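Local structure of tonb-dependent siderophore receptor (5FP1) at residues F149-Y161 with E706-Y718. The protein probably takes part in the first step of iron uptake, binding iron-chelating siderophores at the outer membrane for transport across it. Numbering follows the deposited sequence.
Sequences FLEGSVAAGTDNY and EGRSAVLAVNFKY
The ring of F716 lies flat across the backbone of G152: the glycine CA sits over one face, 3.3 Å from F716 CZ, while L150 CG meets the ring edge. With CG lodged between its own N and carbonyl carbon (chi1 60°), F716 swings over the neighbouring strand, and a glycine there lets the ring settle directly on the main chain. On the opposite surface of the sheet, V711 CG2 stands over the centre of the Y161 ring, 8° from the ring normal; V711 CG1 touches CE1 of that ring at 3.7 Å. Beside it A155 and A713 meet through their methyls. S153 OG donates to N715 OD1 over 2.6 Å, nearly in line with the amide C=O, and also has a weak bond from K56. Farther along, E151 and K717 run side by side, E151 OE1 to K717 NZ a long 3.9 Å, with a water that donates to E151 OE2 and accepts only a weak bond from K717 NZ. Backbone bonds run from L150–Y718 through A156–L712 to T158 N–A710 O, where the return bond goes to a side chain: A710 N donates to T158 OG1 at 3.0 Å. These first and last barrel strands close the TonB-dependent receptor cylinder. The chemistry implies a seam carried chiefly by main-chain bonds, with apolar V154, L712 and V714 outside, as suits a membrane wall, and polar pairs mixed with small apolar contacts on the face turned to K56 of the plug.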
loop_
_atom_site.group_PDB
_atom_site.type_symbol
_atom_site.label_atom_id
_atom_site.label_comp_id
_atom_site.label_asym_id
_atom_site.label_seq_id
_atom_site.Cartn_x
_atom_site.Cartn_y
_atom_site.Cartn_z
ATOM N N PHE A 149 27.516 -12.940 -5.199
ATOM C CA PHE A 149 27.459 -11.591 -5.766
ATOM C C PHE A 149 27.565 -10.501 -4.713
ATOM O O PHE A 149 27.320 -10.740 -3.522
ATOM C CB PHE A 149 26.225 -11.397 -6.651
ATOM C CG PHE A 149 24.900 -11.537 -5.938
ATOM C CD1 PHE A 149 24.335 -10.455 -5.267
ATOM C CD2 PHE A 149 24.181 -12.722 -6.004
ATOM C CE1 PHE A 149 23.101 -10.566 -4.643
ATOM C CE2 PHE A 149 22.946 -12.839 -5.382
ATOM C CZ PHE A 149 22.402 -11.753 -4.702
ATOM N N LEU A 150 28.024 -9.331 -5.158
ATOM C CA LEU A 150 28.051 -8.130 -4.351
ATOM C C LEU A 150 27.551 -6.980 -5.207
ATOM O O LEU A 150 28.105 -6.703 -6.269
ATOM C CB LEU A 150 29.452 -7.832 -3.831
ATOM C CG LEU A 150 29.577 -6.576 -2.966
ATOM C CD1 LEU A 150 28.783 -6.703 -1.674
ATOM C CD2 LEU A 150 31.033 -6.294 -2.650
ATOM N N GLU A 151 26.476 -6.340 -4.755
ATOM C CA GLU A 151 25.898 -5.183 -5.452
ATOM C C GLU A 151 25.792 -4.006 -4.482
ATOM O O GLU A 151 25.726 -4.189 -3.266
ATOM C CB GLU A 151 24.507 -5.490 -5.984
ATOM C CG GLU A 151 24.420 -6.629 -6.974
ATOM C CD GLU A 151 23.004 -6.819 -7.492
ATOM O OE1 GLU A 151 22.338 -5.807 -7.796
ATOM O OE2 GLU A 151 22.557 -7.977 -7.590
ATOM N N GLY A 152 25.790 -2.801 -5.025
ATOM C CA GLY A 152 25.765 -1.619 -4.198
ATOM C C GLY A 152 25.395 -0.401 -5.006
ATOM O O GLY A 152 25.444 -0.412 -6.235
ATOM N N SER A 153 25.022 0.652 -4.289
ATOM C CA SER A 153 24.679 1.911 -4.896
ATOM C C SER A 153 25.100 3.013 -3.946
ATOM O O SER A 153 24.861 2.940 -2.729
ATOM C CB SER A 153 23.177 1.971 -5.142
ATOM O OG SER A 153 22.839 3.126 -5.891
ATOM N N VAL A 154 25.715 4.050 -4.495
ATOM C CA VAL A 154 25.942 5.251 -3.742
ATOM C C VAL A 154 25.325 6.391 -4.513
ATOM O O VAL A 154 25.630 6.600 -5.688
ATOM C CB VAL A 154 27.441 5.518 -3.509
ATOM C CG1 VAL A 154 27.627 6.857 -2.811
ATOM C CG2 VAL A 154 28.049 4.406 -2.673
ATOM N N ALA A 155 24.465 7.171 -3.864
ATOM C CA ALA A 155 23.731 8.163 -4.613
ATOM C C ALA A 155 23.551 9.438 -3.844
ATOM O O ALA A 155 23.445 9.432 -2.621
ATOM C CB ALA A 155 22.382 7.603 -5.059
ATOM N N ALA A 156 23.521 10.537 -4.586
ATOM C CA ALA A 156 23.277 11.845 -4.025
ATOM C C ALA A 156 22.303 12.564 -4.932
ATOM O O ALA A 156 22.266 12.324 -6.134
ATOM C CB ALA A 156 24.585 12.624 -3.889
ATOM N N GLY A 157 21.492 13.452 -4.362
ATOM C CA GLY A 157 20.506 14.149 -5.154
ATOM C C GLY A 157 20.133 15.505 -4.619
ATOM O O GLY A 157 20.561 15.898 -3.543
ATOM N N THR A 158 19.323 16.215 -5.378
ATOM C CA THR A 158 18.899 17.537 -4.968
ATOM C C THR A 158 18.060 17.444 -3.681
ATOM O O THR A 158 17.506 16.365 -3.346
ATOM C CB THR A 158 18.094 18.197 -6.081
ATOM O OG1 THR A 158 17.072 17.290 -6.501
ATOM C CG2 THR A 158 18.996 18.510 -7.273
ATOM N N ASP A 159 17.993 18.564 -2.969
ATOM C CA ASP A 159 17.291 18.665 -1.673
ATOM C C ASP A 159 17.788 17.638 -0.670
ATOM O O ASP A 159 17.009 16.991 0.041
ATOM C CB ASP A 159 15.774 18.609 -1.877
ATOM C CG ASP A 159 15.225 19.907 -2.461
ATOM O OD1 ASP A 159 15.676 20.982 -2.006
ATOM O OD2 ASP A 159 14.377 19.886 -3.388
ATOM N N ASN A 160 19.119 17.522 -0.614
ATOM C CA ASN A 160 19.836 16.770 0.413
ATOM C C ASN A 160 19.458 15.292 0.463
ATOM O O ASN A 160 19.366 14.703 1.521
ATOM C CB ASN A 160 19.660 17.421 1.782
ATOM C CG ASN A 160 20.397 18.753 1.869
ATOM O OD1 ASN A 160 21.543 18.861 1.439
ATOM N ND2 ASN A 160 19.731 19.777 2.380
ATOM N N TYR A 161 19.285 14.716 -0.709
ATOM C CA TYR A 161 19.143 13.263 -0.861
ATOM C C TYR A 161 20.503 12.586 -0.807
ATOM O O TYR A 161 21.424 12.969 -1.535
ATOM C CB TYR A 161 18.479 13.028 -2.200
ATOM C CG TYR A 161 18.204 11.610 -2.632
ATOM C CD1 TYR A 161 19.242 10.753 -2.998
ATOM C CD2 TYR A 161 16.899 11.145 -2.765
ATOM C CE1 TYR A 161 18.986 9.481 -3.453
ATOM C CE2 TYR A 161 16.633 9.869 -3.220
ATOM C CZ TYR A 161 17.677 9.042 -3.577
ATOM O OH TYR A 161 17.431 7.776 -4.043
ATOM N N GLU A 706 5.744 15.547 -4.287
ATOM C CA GLU A 706 7.065 16.128 -4.306
ATOM C C GLU A 706 7.289 16.899 -5.620
ATOM O O GLU A 706 6.712 16.547 -6.660
ATOM C CB GLU A 706 8.098 15.006 -4.236
ATOM C CG GLU A 706 8.103 14.222 -5.524
ATOM C CD GLU A 706 8.996 13.000 -5.518
ATOM O OE1 GLU A 706 9.670 12.749 -4.482
ATOM O OE2 GLU A 706 9.031 12.309 -6.574
ATOM N N GLY A 707 8.090 17.965 -5.537
ATOM C CA GLY A 707 8.525 18.760 -6.697
ATOM C C GLY A 707 9.604 18.068 -7.527
ATOM O O GLY A 707 9.939 16.913 -7.302
ATOM N N ARG A 708 10.141 18.778 -8.515
ATOM C CA ARG A 708 11.220 18.226 -9.343
ATOM C C ARG A 708 12.442 17.876 -8.511
ATOM O O ARG A 708 12.837 18.607 -7.595
ATOM C CB ARG A 708 11.616 19.235 -10.437
ATOM C CG ARG A 708 12.685 18.711 -11.394
ATOM C CD ARG A 708 12.656 19.474 -12.696
ATOM N NE ARG A 708 12.955 20.879 -12.491
ATOM C CZ ARG A 708 12.520 21.864 -13.272
ATOM N NH1 ARG A 708 11.740 21.619 -14.325
ATOM N NH2 ARG A 708 12.859 23.108 -12.985
ATOM N N SER A 709 13.068 16.750 -8.820
ATOM C CA SER A 709 14.312 16.385 -8.173
ATOM C C SER A 709 15.213 15.670 -9.185
ATOM O O SER A 709 14.750 15.248 -10.231
ATOM C CB SER A 709 14.074 15.468 -6.970
ATOM O OG SER A 709 13.591 14.199 -7.392
ATOM N N ALA A 710 16.485 15.556 -8.849
ATOM C CA ALA A 710 17.425 14.765 -9.627
ATOM C C ALA A 710 18.226 13.923 -8.676
ATOM O O ALA A 710 18.593 14.364 -7.596
ATOM C CB ALA A 710 18.369 15.676 -10.421
ATOM N N VAL A 711 18.542 12.709 -9.109
ATOM C CA VAL A 711 19.408 11.831 -8.357
ATOM C C VAL A 711 20.491 11.270 -9.267
ATOM O O VAL A 711 20.203 10.858 -10.395
ATOM C CB VAL A 711 18.614 10.658 -7.774
ATOM C CG1 VAL A 711 19.539 9.686 -7.075
ATOM C CG2 VAL A 711 17.563 11.185 -6.789
ATOM N N LEU A 712 21.716 11.232 -8.767
ATOM C CA LEU A 712 22.819 10.626 -9.512
ATOM C C LEU A 712 23.398 9.514 -8.694
ATOM O O LEU A 712 23.763 9.709 -7.532
ATOM C CB LEU A 712 23.912 11.656 -9.822
ATOM C CG LEU A 712 25.094 11.105 -10.636
ATOM C CD1 LEU A 712 24.602 10.770 -12.034
ATOM C CD2 LEU A 712 26.217 12.133 -10.690
ATOM N N ALA A 713 23.503 8.333 -9.308
ATOM C CA ALA A 713 23.975 7.159 -8.608
ATOM C C ALA A 713 25.135 6.480 -9.334
ATOM O O ALA A 713 25.145 6.379 -10.555
ATOM C CB ALA A 713 22.851 6.150 -8.460
ATOM N N VAL A 714 26.063 5.981 -8.531
ATOM C CA VAL A 714 27.035 5.000 -8.962
ATOM C C VAL A 714 26.626 3.642 -8.435
ATOM O O VAL A 714 26.622 3.431 -7.224
ATOM C CB VAL A 714 28.429 5.268 -8.377
ATOM C CG1 VAL A 714 29.402 4.246 -8.952
ATOM C CG2 VAL A 714 28.872 6.697 -8.667
ATOM N N ASN A 715 26.293 2.744 -9.360
ATOM C CA ASN A 715 25.817 1.416 -9.054
ATOM C C ASN A 715 26.888 0.408 -9.420
ATOM O O ASN A 715 27.479 0.477 -10.512
ATOM C CB ASN A 715 24.539 1.133 -9.852
ATOM C CG ASN A 715 23.423 2.095 -9.490
ATOM O OD1 ASN A 715 23.412 2.606 -8.380
ATOM N ND2 ASN A 715 22.564 2.419 -10.435
ATOM N N PHE A 716 27.147 -0.521 -8.512
ATOM C CA PHE A 716 28.139 -1.549 -8.777
ATOM C C PHE A 716 27.590 -2.951 -8.613
ATOM O O PHE A 716 26.677 -3.200 -7.822
ATOM C CB PHE A 716 29.436 -1.322 -7.991
ATOM C CG PHE A 716 29.283 -1.320 -6.509
ATOM C CD1 PHE A 716 29.362 -2.503 -5.785
ATOM C CD2 PHE A 716 29.122 -0.124 -5.823
ATOM C CE1 PHE A 716 29.248 -2.502 -4.400
ATOM C CE2 PHE A 716 28.997 -0.115 -4.443
ATOM C CZ PHE A 716 29.066 -1.306 -3.729
ATOM N N LYS A 717 28.155 -3.866 -9.396
ATOM C CA LYS A 717 27.656 -5.216 -9.485
ATOM C C LYS A 717 28.806 -6.167 -9.803
ATOM O O LYS A 717 29.341 -6.132 -10.908
ATOM C CB LYS A 717 26.623 -5.273 -10.586
ATOM C CG LYS A 717 25.897 -6.597 -10.689
ATOM C CD LYS A 717 24.647 -6.447 -11.546
ATOM C CE LYS A 717 23.848 -5.215 -11.142
ATOM N NZ LYS A 717 22.438 -5.254 -11.618
ATOM N N TYR A 718 29.201 -6.974 -8.820
ATOM C CA TYR A 718 30.242 -7.988 -8.992
ATOM C C TYR A 718 29.714 -9.394 -8.723
ATOM O O TYR A 718 28.611 -9.610 -8.200
ATOM C CB TYR A 718 31.406 -7.724 -8.048
ATOM C CG TYR A 718 32.086 -6.412 -8.294
ATOM C CD1 TYR A 718 33.129 -6.306 -9.210
ATOM C CD2 TYR A 718 31.688 -5.272 -7.619
ATOM C CE1 TYR A 718 33.756 -5.093 -9.439
ATOM C CE2 TYR A 718 32.309 -4.060 -7.839
ATOM C CZ TYR A 718 33.338 -3.974 -8.754
ATOM O OH TYR A 718 33.941 -2.758 -8.976
ATOM O OXT TYR A 718 30.410 -10.363 -9.027
HETATM O O HOH W 1 20.807 -7.769 -9.813
HETATM O O HOH W 2 16.954 14.212 -5.083
HETATM O O HOH W 3 14.903 18.453 -5.555
#